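Local coordinates for protein probable tagatose 6-phosphate kinase (Sinorhizobium meliloti, PDB 3TXV) that probably acts in carbohydrate metabolism, perhaps as a tagatose-6-phosphate kinase, at residues I23-S28 / I285-P290; E35-R40 / A417-Y422. All blocks are in the same frame, centred on the assembly; numbering follows the deposited sequence.

Contact 1. Residues I23-S28 / I285-P290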
loop_
_atom_site.group_PDB
_atom_site.type_symbol
_atom_site.label_atom_id
_atom_site.label_comp_id
_atom_site.label_asym_id
_atom_site.label_seq_id
_atom_site.Cartn_x
_atom_site.Cartn_y
_atom_site.Cartn_z
ATOM N N ILE A 23 7.445 5.102 -10.904
ATOM C CA ILE A 23 6.871 5.760 -9.729
ATOM C C ILE A 23 6.569 4.761 -8.612
ATOM O O ILE A 23 6.032 3.655 -8.882
ATOM C CB ILE A 23 5.662 6.654 -10.079
ATOM C CG1 ILE A 23 5.238 7.455 -8.876
ATOM C CG2 ILE A 23 4.481 5.854 -10.565
ATOM C CD1 ILE A 23 4.718 8.846 -9.233
ATOM N N PRO A 24 6.994 5.102 -7.369
ATOM C CA PRO A 24 6.673 4.295 -6.181
ATOM C C PRO A 24 5.254 4.547 -5.751
ATOM O O PRO A 24 4.790 5.693 -5.796
ATOM C CB PRO A 24 7.643 4.814 -5.117
ATOM C CG PRO A 24 8.130 6.066 -5.610
ATOM C CD PRO A 24 8.096 6.027 -7.090
ATOM N N SER A 25 4.560 3.479 -5.382
ATOM C CA SER A 25 3.167 3.592 -4.975
ATOM C C SER A 25 3.040 3.295 -3.497
ATOM O O SER A 25 3.397 2.212 -3.039
ATOM C CB SER A 25 2.308 2.637 -5.786
ATOM O OG SER A 25 0.957 2.999 -5.681
ATOM N N ILE A 26 2.547 4.252 -2.735
ATOM C CA ILE A 26 2.458 4.052 -1.303
ATOM C C ILE A 26 1.029 3.750 -0.918
ATOM O O ILE A 26 0.203 4.668 -0.936
ATOM C CB ILE A 26 2.878 5.302 -0.542
ATOM C CG1 ILE A 26 4.119 5.992 -1.189
ATOM C CG2 ILE A 26 3.013 4.977 0.907
ATOM C CD1 ILE A 26 5.365 5.112 -1.400
ATOM N N CYS A 27 0.728 2.483 -0.598
ATOM C CA CYS A 27 -0.573 2.145 -0.013
ATOM C C CYS A 27 -0.404 1.832 1.433
ATOM O O CYS A 27 -0.435 0.663 1.845
ATOM C CB CYS A 27 -1.237 0.934 -0.652
ATOM S SG CYS A 27 -0.577 0.586 -2.206
ATOM N N SER A 28 -0.212 2.876 2.210
ATOM C CA SER A 28 -0.392 2.744 3.619
ATOM C C SER A 28 -1.395 3.808 4.046
ATOM O O SER A 28 -1.573 4.831 3.383
ATOM C CB SER A 28 0.944 2.842 4.358
ATOM O OG SER A 28 1.066 1.768 5.288
ATOM N N ILE A 285 5.513 0.744 -11.990
ATOM C CA ILE A 285 4.773 1.196 -10.827
ATOM C C ILE A 285 4.900 0.093 -9.815
ATOM O O ILE A 285 4.553 -1.068 -10.097
ATOM C CB ILE A 285 3.308 1.436 -11.114
ATOM C CG1 ILE A 285 3.142 2.644 -12.047
ATOM C CG2 ILE A 285 2.585 1.617 -9.819
ATOM C CD1 ILE A 285 1.930 2.577 -12.870
ATOM N N LEU A 286 5.415 0.481 -8.650
ATOM C CA LEU A 286 5.823 -0.402 -7.581
ATOM C C LEU A 286 4.959 -0.135 -6.385
ATOM O O LEU A 286 5.108 0.890 -5.736
ATOM C CB LEU A 286 7.270 -0.091 -7.209
ATOM C CG LEU A 286 8.277 -0.356 -8.318
ATOM C CD1 LEU A 286 9.494 0.505 -8.118
ATOM C CD2 LEU A 286 8.635 -1.856 -8.354
ATOM N N LYS A 287 4.123 -1.063 -6.008
ATOM C CA LYS A 287 3.316 -0.837 -4.849
ATOM C C LYS A 287 3.953 -1.392 -3.606
ATOM O O LYS A 287 4.271 -2.549 -3.528
ATOM C CB LYS A 287 1.980 -1.510 -5.041
ATOM C CG LYS A 287 1.097 -0.845 -6.024
ATOM C CD LYS A 287 -0.328 -1.257 -5.827
ATOM C CE LYS A 287 -1.207 -0.095 -5.524
ATOM N NZ LYS A 287 -2.366 -0.029 -6.401
ATOM N N VAL A 288 4.177 -0.546 -2.631
ATOM C CA VAL A 288 4.674 -1.017 -1.391
ATOM C C VAL A 288 3.705 -0.514 -0.401
ATOM O O VAL A 288 3.234 0.556 -0.526
ATOM C CB VAL A 288 6.010 -0.439 -1.134
ATOM C CG1 VAL A 288 5.947 1.007 -1.219
ATOM C CG2 VAL A 288 6.556 -0.908 0.151
ATOM N N GLY A 289 3.400 -1.333 0.584
ATOM C CA GLY A 289 2.641 -0.947 1.740
ATOM C C GLY A 289 3.183 -1.527 3.015
ATOM O O GLY A 289 3.645 -0.843 3.870
ATOM N N PRO A 290 3.123 -2.832 3.109
ATOM C CA PRO A 290 3.435 -3.590 4.293
ATOM C C PRO A 290 4.851 -3.413 4.715
ATOM O O PRO A 290 5.165 -3.315 5.856
ATOM C CB PRO A 290 3.175 -4.988 3.828
ATOM C CG PRO A 290 2.065 -4.844 2.918
ATOM C CD PRO A 290 2.035 -3.475 2.388
#
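S25 lies at the middle of a ladder of four backbone hydrogen bonds: its N donates to L286 O (2.7 Å), and its O receives V288 N (2.9 Å) in a nearly straight bond, 172° at the hydrogen. L286 N to I23 O and C27 N to V288 O, each 3.2 Å, complete the parallel pairing. The polar ends on the S25 and K287 face find their partners on other strands. S25 OG is hydrogen-bonded to E51, while K287 NZ forms salt bridges with D94 and E263, so the acids probably balance the charge of the buried lysine. Its chain leaves with CG beside the backbone N (chi1 -72°), which lays CG alongside S25 CB at 3.7 Å, and CE then passes C27 SG at 3.4 Å. The small side chains of S25 and C27 leave room for the long lysine to run alongside them toward its acidic partners. Towards the start of the strands on the same face, I23 CG2 lies beside I285 CG1 (3.8 Å). On the other face I26 CD1 meets V288 CG1 at 4.2 Å, branched residues suited to strand and core alike. G289 has no side chain, which lets its CA come up to C27 O, and it occupies the N-cap position of helix 290-310. The two strands are the first and last of an eight-stranded parallel beta/alpha barrel, and their pairing closes it. Strand 48-53 flanks 23-26 on its other edge, strand 261-264 flanks 283-288, and the outward P24, I26 and V288 pack under helix 407-424, with I26 also touching helix 31-43.

Contact 2. Residues E35-R40 / A417-Y422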
loop_
_atom_site.group_PDB
_atom_site.type_symbol
_atom_site.label_atom_id
_atom_site.label_comp_id
_atom_site.label_asym_id
_atom_site.label_seq_id
_atom_site.Cartn_x
_atom_site.Cartn_y
_atom_site.Cartn_z
ATOM N N GLU A 35 3.390 11.061 5.985
ATOM C CA GLU A 35 4.322 12.141 6.324
ATOM C C GLU A 35 5.707 11.799 5.825
ATOM O O GLU A 35 6.362 12.619 5.193
ATOM C CB GLU A 35 4.338 12.341 7.836
ATOM C CG GLU A 35 5.306 13.420 8.425
ATOM C CD GLU A 35 4.944 13.754 9.889
ATOM O OE1 GLU A 35 3.898 13.248 10.391
ATOM O OE2 GLU A 35 5.670 14.529 10.541
ATOM N N ALA A 36 6.137 10.572 6.086
ATOM C CA ALA A 36 7.457 10.113 5.676
ATOM C C ALA A 36 7.601 9.970 4.163
ATOM O O ALA A 36 8.640 10.292 3.587
ATOM C CB ALA A 36 7.772 8.811 6.361
ATOM N N ALA A 37 6.554 9.486 3.522
ATOM C CA ALA A 37 6.537 9.400 2.074
ATOM C C ALA A 37 6.625 10.771 1.492
ATOM O O ALA A 37 7.388 10.999 0.578
ATOM C CB ALA A 37 5.291 8.689 1.569
HETATM N N MSE A 38 5.845 11.693 2.012
HETATM C CA MSE A 38 5.930 13.041 1.494
HETATM C C MSE A 38 7.364 13.594 1.646
HETATM O O MSE A 38 7.982 13.948 0.658
HETATM C CB MSE A 38 4.873 13.940 2.131
HETATM C CG MSE A 38 3.468 13.772 1.566
HETATM SE SE MSE A 38 2.326 14.411 2.946
HETATM C CE MSE A 38 0.661 14.791 2.051
ATOM N N LEU A 39 7.911 13.596 2.864
ATOM C CA LEU A 39 9.257 14.118 3.125
ATOM C C LEU A 39 10.321 13.619 2.156
ATOM O O LEU A 39 11.212 14.375 1.762
ATOM C CB LEU A 39 9.694 13.871 4.576
ATOM C CG LEU A 39 8.992 14.717 5.668
ATOM C CD1 LEU A 39 9.463 14.375 7.071
ATOM C CD2 LEU A 39 9.125 16.233 5.441
ATOM N N ARG A 40 10.244 12.359 1.756
ATOM C CA ARG A 40 11.225 11.846 0.817
ATOM C C ARG A 40 10.984 12.421 -0.576
ATOM O O ARG A 40 11.925 12.919 -1.222
ATOM C CB ARG A 40 11.235 10.319 0.828
ATOM C CG ARG A 40 11.819 9.673 -0.414
ATOM C CD ARG A 40 13.273 9.937 -0.584
ATOM N NE ARG A 40 13.971 9.730 0.675
ATOM C CZ ARG A 40 15.280 9.538 0.788
ATOM N NH1 ARG A 40 16.046 9.512 -0.291
ATOM N NH2 ARG A 40 15.820 9.359 1.983
ATOM N N ALA A 417 14.158 4.758 5.385
ATOM C CA ALA A 417 15.116 3.761 4.903
ATOM C C ALA A 417 14.526 2.804 3.837
ATOM O O ALA A 417 15.198 2.455 2.867
ATOM C CB ALA A 417 15.752 3.004 6.062
ATOM N N VAL A 418 13.268 2.406 4.007
ATOM C CA VAL A 418 12.561 1.599 3.009
ATOM C C VAL A 418 12.330 2.466 1.782
ATOM O O VAL A 418 12.761 2.121 0.685
ATOM C CB VAL A 418 11.214 1.087 3.552
ATOM C CG1 VAL A 418 10.591 0.071 2.607
ATOM C CG2 VAL A 418 11.369 0.510 4.980
ATOM N N LEU A 419 11.703 3.618 1.999
ATOM C CA LEU A 419 11.421 4.594 0.939
ATOM C C LEU A 419 12.589 5.014 0.066
ATOM O O LEU A 419 12.419 5.158 -1.127
ATOM C CB LEU A 419 10.809 5.859 1.518
ATOM C CG LEU A 419 9.367 5.789 1.981
ATOM C CD1 LEU A 419 8.892 7.202 2.184
ATOM C CD2 LEU A 419 8.496 5.043 0.980
ATOM N N GLN A 420 13.753 5.246 0.665
ATOM C CA GLN A 420 14.969 5.553 -0.095
ATOM C C GLN A 420 15.144 4.567 -1.241
ATOM O O GLN A 420 15.458 4.987 -2.357
ATOM C CB GLN A 420 16.239 5.513 0.775
ATOM C CG GLN A 420 16.888 6.869 1.107
ATOM C CD GLN A 420 18.254 6.726 1.846
ATOM O OE1 GLN A 420 18.548 7.437 2.838
ATOM N NE2 GLN A 420 19.085 5.800 1.355
ATOM N N ASP A 421 14.935 3.271 -0.992
ATOM C CA ASP A 421 15.239 2.288 -2.033
ATOM C C ASP A 421 14.264 2.373 -3.200
ATOM O O ASP A 421 14.627 2.075 -4.328
ATOM C CB ASP A 421 15.301 0.855 -1.481
ATOM C CG ASP A 421 16.383 0.669 -0.408
ATOM O OD1 ASP A 421 17.493 1.246 -0.534
ATOM O OD2 ASP A 421 16.104 -0.076 0.568
ATOM N N TYR A 422 13.033 2.789 -2.930
ATOM C CA TYR A 422 12.033 2.875 -3.978
ATOM C C TYR A 422 12.322 4.052 -4.887
ATOM O O TYR A 422 12.275 3.916 -6.110
ATOM C CB TYR A 422 10.609 2.881 -3.417
ATOM C CG TYR A 422 10.196 1.492 -2.976
ATOM C CD1 TYR A 422 10.472 1.038 -1.689
ATOM C CD2 TYR A 422 9.567 0.612 -3.855
ATOM C CE1 TYR A 422 10.120 -0.237 -1.278
ATOM C CE2 TYR A 422 9.214 -0.688 -3.448
ATOM C CZ TYR A 422 9.495 -1.098 -2.155
ATOM O OH TYR A 422 9.160 -2.364 -1.724
#
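L419 points its CD1 methyl at the flank of helix 31-43, where it rests in the notch beside A37 CB (3.9 Å) and R40 CB (4.1 Å), near the A36 carbonyl. The leucine holds CG anti to its carbonyl carbon (chi1 -74°), a setting that carries the branched end across the gap. A36 and A37 suit the place because their short side chains leave a shallow surface into which one larger residue can fit. One turn on from A36, R40 reaches the other way: its chain bends twice, at chi2 and chi3, and brings the guanidinium over Q420, whose CA lies 4.0 Å above the centre of that plane, though the detailed fit is uncertain, the two being modelled too close. The guanidinium and amide planes are turned 47° apart, and the bond from R40 NH2 to Q420 OE1 is weak and equally doubtful. In the beta/alpha barrel, helix 31-43 is the one that follows the first strand, and the helix near the C-terminus, 407-424, crosses beside it at 45° with the short axes 10.0 Å apart. The firmer partner of R40 NH2 is D416, one residue before this part of helix 407-424. A leucine in place of R40 would probably leave D416 without its opposite charge. Farther along the same pair of helices E35 forms a salt bridge with K408, and L419 also leans on L292 of helix 290-310.

Overall arrangement
Contact 1 belongs to the barrel wall and contact 2 to the layer of helices around it, their centres about 11 Å apart. Both are buried, the first more deeply: it lies some 5 Å from the centre of the chain and is held mainly by backbone hydrogen bonds, with charged groups gathered on its inner face. Contact 2, about 13 Å out, depends on a leucine fitted against alanines and reaches a partly exposed side only at R40 and Q420. Strand 23-26 and helix 31-43 are consecutive in the chain, whereas helix 407-424 comes from the far end. The layers meet directly: I26 CD1 touches L419 CD2 at 3.9 Å, and P24 and V288 pack against Y422.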